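Local coordinates for segregation protein (Thermus thermophilus, PDB 2BEJ), which hydrolyses ATP and binds double-stranded DNA cooperatively in an ATP-dependent manner, forming nucleoprotein filaments that probably serve chromosome partitioning, at residues V141-Y146 against T177-R182; F202-P207 against A239-A244. All blocks are in the same frame, centred on the assembly; numbering follows the deposited sequence.

How the contacts relate
Both contacts reach the adenine of the bound ADP, from different directions: contact 1 lays a side chain over the face of the base, whereas contact 2 meets its exocyclic amine through a backbone carbonyl. Their centres lie 16 Å apart, yet they join directly. Tyr179 N is 3.0 Å from Ile206 O, a probable hydrogen bond, and Tyr179 CB packs against Val205 CG1 at 3.5 Å, so the loop after strand 170-177 runs beside the 202-207 loop. Away from the nucleotide, contact 2 ties that second loop to helix 230-248; the side chain of Phe202 is already about 12 Å from that of the P-loop residue Lys20. Both contacts also touch the second subunit.

Contact 1: V141-Y146 against T177-R182; sequences VQAEYY and TMYDGR. With ADP (adenosine-5'-diphosphate), chain B.
Gln142 and Met178 cross at an angle, the amide oxygen OE1 lying 3.8 Å from the methyl CE of the methionine. Next to this crossing, Thr177 N donates to Val141 O at 2.9 Å in a nearly straight bond (171°), joining parallel strands 136-142 and 170-177. The hydroxyl of Thr177 is turned between its backbone N and carbonyl carbon (chi1 63°) and bonds to Val18 O, so this small polar residue fastens its strand to the P-loop, which Gln142 also touches. Met178, whose backbone takes a left-handed conformation, lies along one face of the adenine. Its CG sits 3.4 Å from ADP C5, and a bend at chi3 (-139°) carries CE over the C8 edge of the five-membered ring, 3.6 Å from ADP C8. An unbranched, polarisable thioether suits such a flat surface. Cut back to alanine, this position would probably uncover part of the base and leave Gln142 OE1 without its methyl neighbour. Farther along, Ala143 CB approaches the Tyr179 ring obliquely, while Arg237 of the second subunit makes a cation-pi contact with it. Such loops, at the C-terminal ends of parallel strands and beside the P-loop, form the nucleotide pocket of ParA-family P-loop ATPases.

Contact 2: F202-P207 against A239-A244; sequences FWTVIP and AEEVMA. With ADP (adenosine-5'-diphosphate), chain B.
The carboxylate of Glu241 is gripped by three donors of the 202-207 loop. Trp203 N reaches the syn lone pair of OE2 at 2.7 Å (163°), and Thr204 N reaches the syn lone pair of OE1 at 2.8 Å. The hydroxyl OG1 of Thr204 adds a 2.6 Å bond to Glu241 OE1, arriving nearly along the C-O axis. A threonine suits this place because its backbone and side chain can both donate to one oxygen. Around this grip, the Phe202 ring turns its edge to the carboxylate, CD1 lying 3.6 Å from Glu241 CD with the two planes 81° apart. Farther round the ring, Phe202 CZ packs on Val242 CG2 at 3.8 Å. Glu241 gets there by stretching out from helix 230-248, with CG opposite the backbone N (chi1 -160°). Arg245, one helical turn on, makes a cation-pi contact with Phe202 and a long, weak ion pair with Glu241 OE2, and Trp203 of the second subunit packs on Glu241. At the loop's other end Pro207 O accepts from ADP N6 at 2.8 Å in an almost straight bond. Three donors and a positive charge around one buried carboxylate would probably favour an ionised glutamate that pins loop to helix.

Contact 1: V141-Y146 against T177-R182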
# COMPACT_ATOMS: atom_id res chain seq x y z
N VAL A 141 -0.95 -14.86 1.56
CA VAL A 141 -0.16 -15.68 0.65
C VAL A 141 1.29 -15.21 0.65
O VAL A 141 1.54 -14.01 0.78
CB VAL A 141 -0.71 -15.65 -0.82
CG1 VAL A 141 -2.14 -16.12 -0.87
CG2 VAL A 141 -0.62 -14.25 -1.43
N GLN A 142 2.24 -16.14 0.53
CA GLN A 142 3.63 -15.77 0.26
C GLN A 142 3.74 -15.30 -1.17
O GLN A 142 3.04 -15.80 -2.04
CB GLN A 142 4.58 -16.96 0.41
CG GLN A 142 5.19 -17.11 1.77
CD GLN A 142 4.36 -17.99 2.65
OE1 GLN A 142 3.29 -17.58 3.09
NE2 GLN A 142 4.82 -19.22 2.89
N ALA A 143 4.65 -14.36 -1.41
CA ALA A 143 4.99 -13.98 -2.77
C ALA A 143 5.90 -15.06 -3.37
O ALA A 143 7.08 -14.83 -3.63
CB ALA A 143 5.67 -12.62 -2.80
N GLU A 144 5.32 -16.25 -3.57
CA GLU A 144 5.99 -17.41 -4.16
C GLU A 144 5.07 -17.98 -5.24
O GLU A 144 3.86 -17.79 -5.17
CB GLU A 144 6.30 -18.44 -3.08
CG GLU A 144 7.39 -17.98 -2.10
CD GLU A 144 7.45 -18.78 -0.80
OE1 GLU A 144 7.95 -18.22 0.21
OE2 GLU A 144 7.02 -19.95 -0.79
N TYR A 145 5.63 -18.66 -6.23
CA TYR A 145 4.83 -19.00 -7.43
C TYR A 145 3.58 -19.87 -7.25
O TYR A 145 2.60 -19.70 -7.99
CB TYR A 145 5.71 -19.46 -8.60
CG TYR A 145 5.85 -18.35 -9.61
CD1 TYR A 145 6.86 -17.40 -9.49
CD2 TYR A 145 4.92 -18.20 -10.64
CE1 TYR A 145 6.97 -16.35 -10.40
CE2 TYR A 145 5.03 -17.15 -11.56
CZ TYR A 145 6.05 -16.23 -11.43
OH TYR A 145 6.17 -15.19 -12.34
N TYR A 146 3.58 -20.76 -6.27
CA TYR A 146 2.41 -21.60 -6.01
C TYR A 146 1.17 -20.78 -5.61
O TYR A 146 0.04 -21.25 -5.73
CB TYR A 146 2.72 -22.65 -4.94
CG TYR A 146 2.87 -22.10 -3.54
CD1 TYR A 146 4.08 -21.57 -3.10
CD2 TYR A 146 1.80 -22.11 -2.65
CE1 TYR A 146 4.23 -21.06 -1.82
CE2 TYR A 146 1.93 -21.60 -1.35
CZ TYR A 146 3.15 -21.07 -0.94
OH TYR A 146 3.30 -20.57 0.33
N THR A 177 2.25 -11.71 2.34
CA THR A 177 2.95 -11.78 3.62
C THR A 177 4.35 -12.35 3.42
O THR A 177 4.63 -12.97 2.40
CB THR A 177 2.21 -12.70 4.65
OG1 THR A 177 2.18 -14.05 4.16
CG2 THR A 177 0.80 -12.23 4.89
N MET A 178 5.22 -12.14 4.41
CA MET A 178 6.61 -12.64 4.40
C MET A 178 7.33 -12.31 3.10
O MET A 178 8.05 -13.13 2.54
CB MET A 178 6.65 -14.15 4.65
CG MET A 178 5.90 -14.57 5.87
SD MET A 178 6.01 -16.33 6.13
CE MET A 178 4.34 -16.66 6.62
N TYR A 179 7.12 -11.08 2.63
CA TYR A 179 7.75 -10.59 1.42
C TYR A 179 9.23 -10.44 1.72
O TYR A 179 9.63 -9.62 2.55
CB TYR A 179 7.09 -9.26 1.03
CG TYR A 179 7.65 -8.56 -0.20
CD1 TYR A 179 6.94 -8.56 -1.40
CD2 TYR A 179 8.86 -7.87 -0.16
CE1 TYR A 179 7.42 -7.88 -2.53
CE2 TYR A 179 9.36 -7.21 -1.28
CZ TYR A 179 8.64 -7.22 -2.46
OH TYR A 179 9.13 -6.56 -3.57
N ASP A 180 10.05 -11.26 1.06
CA ASP A 180 11.50 -11.26 1.28
C ASP A 180 12.14 -10.18 0.43
O ASP A 180 12.19 -10.28 -0.80
CB ASP A 180 12.09 -12.65 0.96
CG ASP A 180 13.48 -12.86 1.56
OD1 ASP A 180 14.34 -11.96 1.47
OD2 ASP A 180 13.73 -13.94 2.12
N GLY A 181 12.61 -9.13 1.09
CA GLY A 181 13.23 -8.00 0.40
C GLY A 181 14.63 -8.24 -0.15
O GLY A 181 15.15 -7.40 -0.88
N ARG A 182 15.23 -9.38 0.17
CA ARG A 182 16.62 -9.64 -0.27
C ARG A 182 16.68 -10.11 -1.74
O ARG A 182 17.76 -10.29 -2.29
CB ARG A 182 17.33 -10.65 0.64
CG ARG A 182 17.18 -10.43 2.15
CD ARG A 182 17.45 -11.73 2.93
NE ARG A 182 16.62 -12.84 2.46
CZ ARG A 182 17.09 -13.98 1.94
NH1 ARG A 182 18.39 -14.21 1.86
NH2 ARG A 182 16.23 -14.91 1.53
PB ADP B . -0.32 -19.76 9.56
O1B ADP B . -1.11 -19.34 10.76
O2B ADP B . -0.92 -19.34 8.24
O3B ADP B . 0.08 -21.22 9.60
PA ADP B . 1.67 -18.21 10.95
O1A ADP B . 1.41 -19.03 12.20
O2A ADP B . 1.16 -16.79 10.97
O3A ADP B . 1.09 -18.97 9.64
O5' ADP B . 3.22 -18.17 10.61
C5' ADP B . 4.02 -19.35 10.55
C4' ADP B . 5.41 -18.98 11.05
O4' ADP B . 5.98 -17.97 10.21
C3' ADP B . 5.33 -18.39 12.45
O3' ADP B . 6.47 -18.79 13.21
C2' ADP B . 5.42 -16.90 12.23
O2' ADP B . 6.00 -16.25 13.36
C1' ADP B . 6.25 -16.77 10.96
N9 ADP B . 5.89 -15.54 10.22
C8 ADP B . 4.65 -15.15 9.84
N7 ADP B . 4.69 -13.96 9.19
C5 ADP B . 5.97 -13.57 9.13
C6 ADP B . 6.72 -12.42 8.57
N6 ADP B . 6.09 -11.42 7.92
N1 ADP B . 8.07 -12.40 8.73
C2 ADP B . 8.73 -13.39 9.36
N3 ADP B . 8.11 -14.47 9.89
C4 ADP B . 6.76 -14.62 9.81
O HOH W 1 5.98 -13.24 0.34

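Contact 2: F202-P207 against A239-A244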
# COMPACT_ATOMS: atom_id res chain seq x y z
N PHE A 202 -4.38 -6.55 -1.53
CA PHE A 202 -4.14 -5.37 -0.69
C PHE A 202 -2.89 -4.64 -1.19
O PHE A 202 -1.95 -5.28 -1.67
CB PHE A 202 -3.90 -5.77 0.77
CG PHE A 202 -5.15 -6.10 1.53
CD1 PHE A 202 -6.03 -5.09 1.92
CD2 PHE A 202 -5.43 -7.41 1.89
CE1 PHE A 202 -7.19 -5.38 2.66
CE2 PHE A 202 -6.57 -7.73 2.62
CZ PHE A 202 -7.46 -6.71 3.01
N TRP A 203 -2.86 -3.32 -1.06
CA TRP A 203 -1.64 -2.59 -1.39
C TRP A 203 -0.56 -2.75 -0.32
O TRP A 203 0.63 -2.79 -0.65
CB TRP A 203 -1.94 -1.13 -1.69
CG TRP A 203 -2.62 -1.02 -2.99
CD1 TRP A 203 -3.95 -0.86 -3.20
CD2 TRP A 203 -2.02 -1.18 -4.29
NE1 TRP A 203 -4.23 -0.87 -4.55
CE2 TRP A 203 -3.06 -1.07 -5.24
CE3 TRP A 203 -0.71 -1.40 -4.73
CZ2 TRP A 203 -2.82 -1.16 -6.62
CZ3 TRP A 203 -0.48 -1.50 -6.10
CH2 TRP A 203 -1.53 -1.37 -7.03
N THR A 204 -0.98 -2.84 0.93
CA THR A 204 -0.06 -3.09 2.04
C THR A 204 0.43 -4.55 1.96
O THR A 204 -0.36 -5.49 1.82
CB THR A 204 -0.75 -2.85 3.39
OG1 THR A 204 -1.34 -1.55 3.38
CG2 THR A 204 0.26 -2.93 4.52
N VAL A 205 1.75 -4.69 2.04
CA VAL A 205 2.45 -5.96 1.94
C VAL A 205 3.26 -6.12 3.23
O VAL A 205 3.88 -5.16 3.69
CB VAL A 205 3.39 -5.95 0.71
CG1 VAL A 205 4.27 -7.17 0.69
CG2 VAL A 205 2.58 -5.86 -0.58
N ILE A 206 3.24 -7.32 3.80
CA ILE A 206 3.92 -7.58 5.06
C ILE A 206 5.32 -8.14 4.79
O ILE A 206 5.46 -9.21 4.21
CB ILE A 206 3.10 -8.59 5.96
CG1 ILE A 206 1.62 -8.18 6.08
CG2 ILE A 206 3.79 -8.79 7.31
CD1 ILE A 206 1.36 -6.84 6.74
N PRO A 207 6.37 -7.41 5.23
CA PRO A 207 7.75 -7.84 5.02
C PRO A 207 8.08 -9.05 5.87
O PRO A 207 7.58 -9.19 6.99
CB PRO A 207 8.57 -6.63 5.50
CG PRO A 207 7.68 -5.96 6.52
CD PRO A 207 6.28 -6.15 6.00
N ALA A 239 -4.25 -2.53 8.94
CA ALA A 239 -5.47 -2.24 9.70
C ALA A 239 -6.23 -1.05 9.09
O ALA A 239 -7.44 -1.12 8.91
CB ALA A 239 -5.14 -1.97 11.18
N GLU A 240 -5.51 0.04 8.77
CA GLU A 240 -6.11 1.18 8.04
C GLU A 240 -6.70 0.72 6.69
O GLU A 240 -7.83 1.06 6.35
CB GLU A 240 -5.10 2.31 7.83
CG GLU A 240 -4.68 2.99 9.15
CD GLU A 240 -3.32 3.68 9.10
OE1 GLU A 240 -2.73 3.82 8.00
OE2 GLU A 240 -2.84 4.08 10.19
N GLU A 241 -5.96 -0.10 5.95
CA GLU A 241 -6.45 -0.54 4.65
C GLU A 241 -7.67 -1.45 4.78
O GLU A 241 -8.61 -1.36 3.97
CB GLU A 241 -5.35 -1.22 3.83
CG GLU A 241 -5.68 -1.24 2.34
CD GLU A 241 -4.58 -1.82 1.48
OE1 GLU A 241 -3.50 -2.16 2.02
OE2 GLU A 241 -4.82 -1.96 0.27
N VAL A 242 -7.66 -2.33 5.78
CA VAL A 242 -8.79 -3.21 6.06
C VAL A 242 -10.02 -2.38 6.43
O VAL A 242 -11.13 -2.66 5.96
CB VAL A 242 -8.45 -4.26 7.15
CG1 VAL A 242 -9.71 -4.89 7.77
CG2 VAL A 242 -7.54 -5.36 6.58
N MET A 243 -9.84 -1.35 7.24
CA MET A 243 -10.95 -0.47 7.56
C MET A 243 -11.52 0.27 6.35
O MET A 243 -12.74 0.39 6.21
CB MET A 243 -10.60 0.51 8.69
CG MET A 243 -10.78 -0.11 10.08
SD MET A 243 -12.31 -1.08 10.30
CE MET A 243 -13.60 0.14 10.02
N ALA A 244 -10.63 0.76 5.48
CA ALA A 244 -11.06 1.39 4.23
C ALA A 244 -11.95 0.44 3.41
O ALA A 244 -13.02 0.84 2.96
CB ALA A 244 -9.87 1.87 3.41
PB ADP B . -0.32 -19.76 9.56
O1B ADP B . -1.11 -19.34 10.76
O2B ADP B . -0.92 -19.34 8.24
O3B ADP B . 0.08 -21.22 9.60
PA ADP B . 1.67 -18.21 10.95
O1A ADP B . 1.41 -19.03 12.20
O2A ADP B . 1.16 -16.79 10.97
O3A ADP B . 1.09 -18.97 9.64
O5' ADP B . 3.22 -18.17 10.61
C5' ADP B . 4.02 -19.35 10.55
C4' ADP B . 5.41 -18.98 11.05
O4' ADP B . 5.98 -17.97 10.21
C3' ADP B . 5.33 -18.39 12.45
O3' ADP B . 6.47 -18.79 13.21
C2' ADP B . 5.42 -16.90 12.23
O2' ADP B . 6.00 -16.25 13.36
C1' ADP B . 6.25 -16.77 10.96
N9 ADP B . 5.89 -15.54 10.22
C8 ADP B . 4.65 -15.15 9.84
N7 ADP B . 4.69 -13.96 9.19
C5 ADP B . 5.97 -13.57 9.13
C6 ADP B . 6.72 -12.42 8.57
N6 ADP B . 6.09 -11.42 7.92
N1 ADP B . 8.07 -12.40 8.73
C2 ADP B . 8.73 -13.39 9.36
N3 ADP B . 8.11 -14.47 9.89
C4 ADP B . 6.76 -14.62 9.81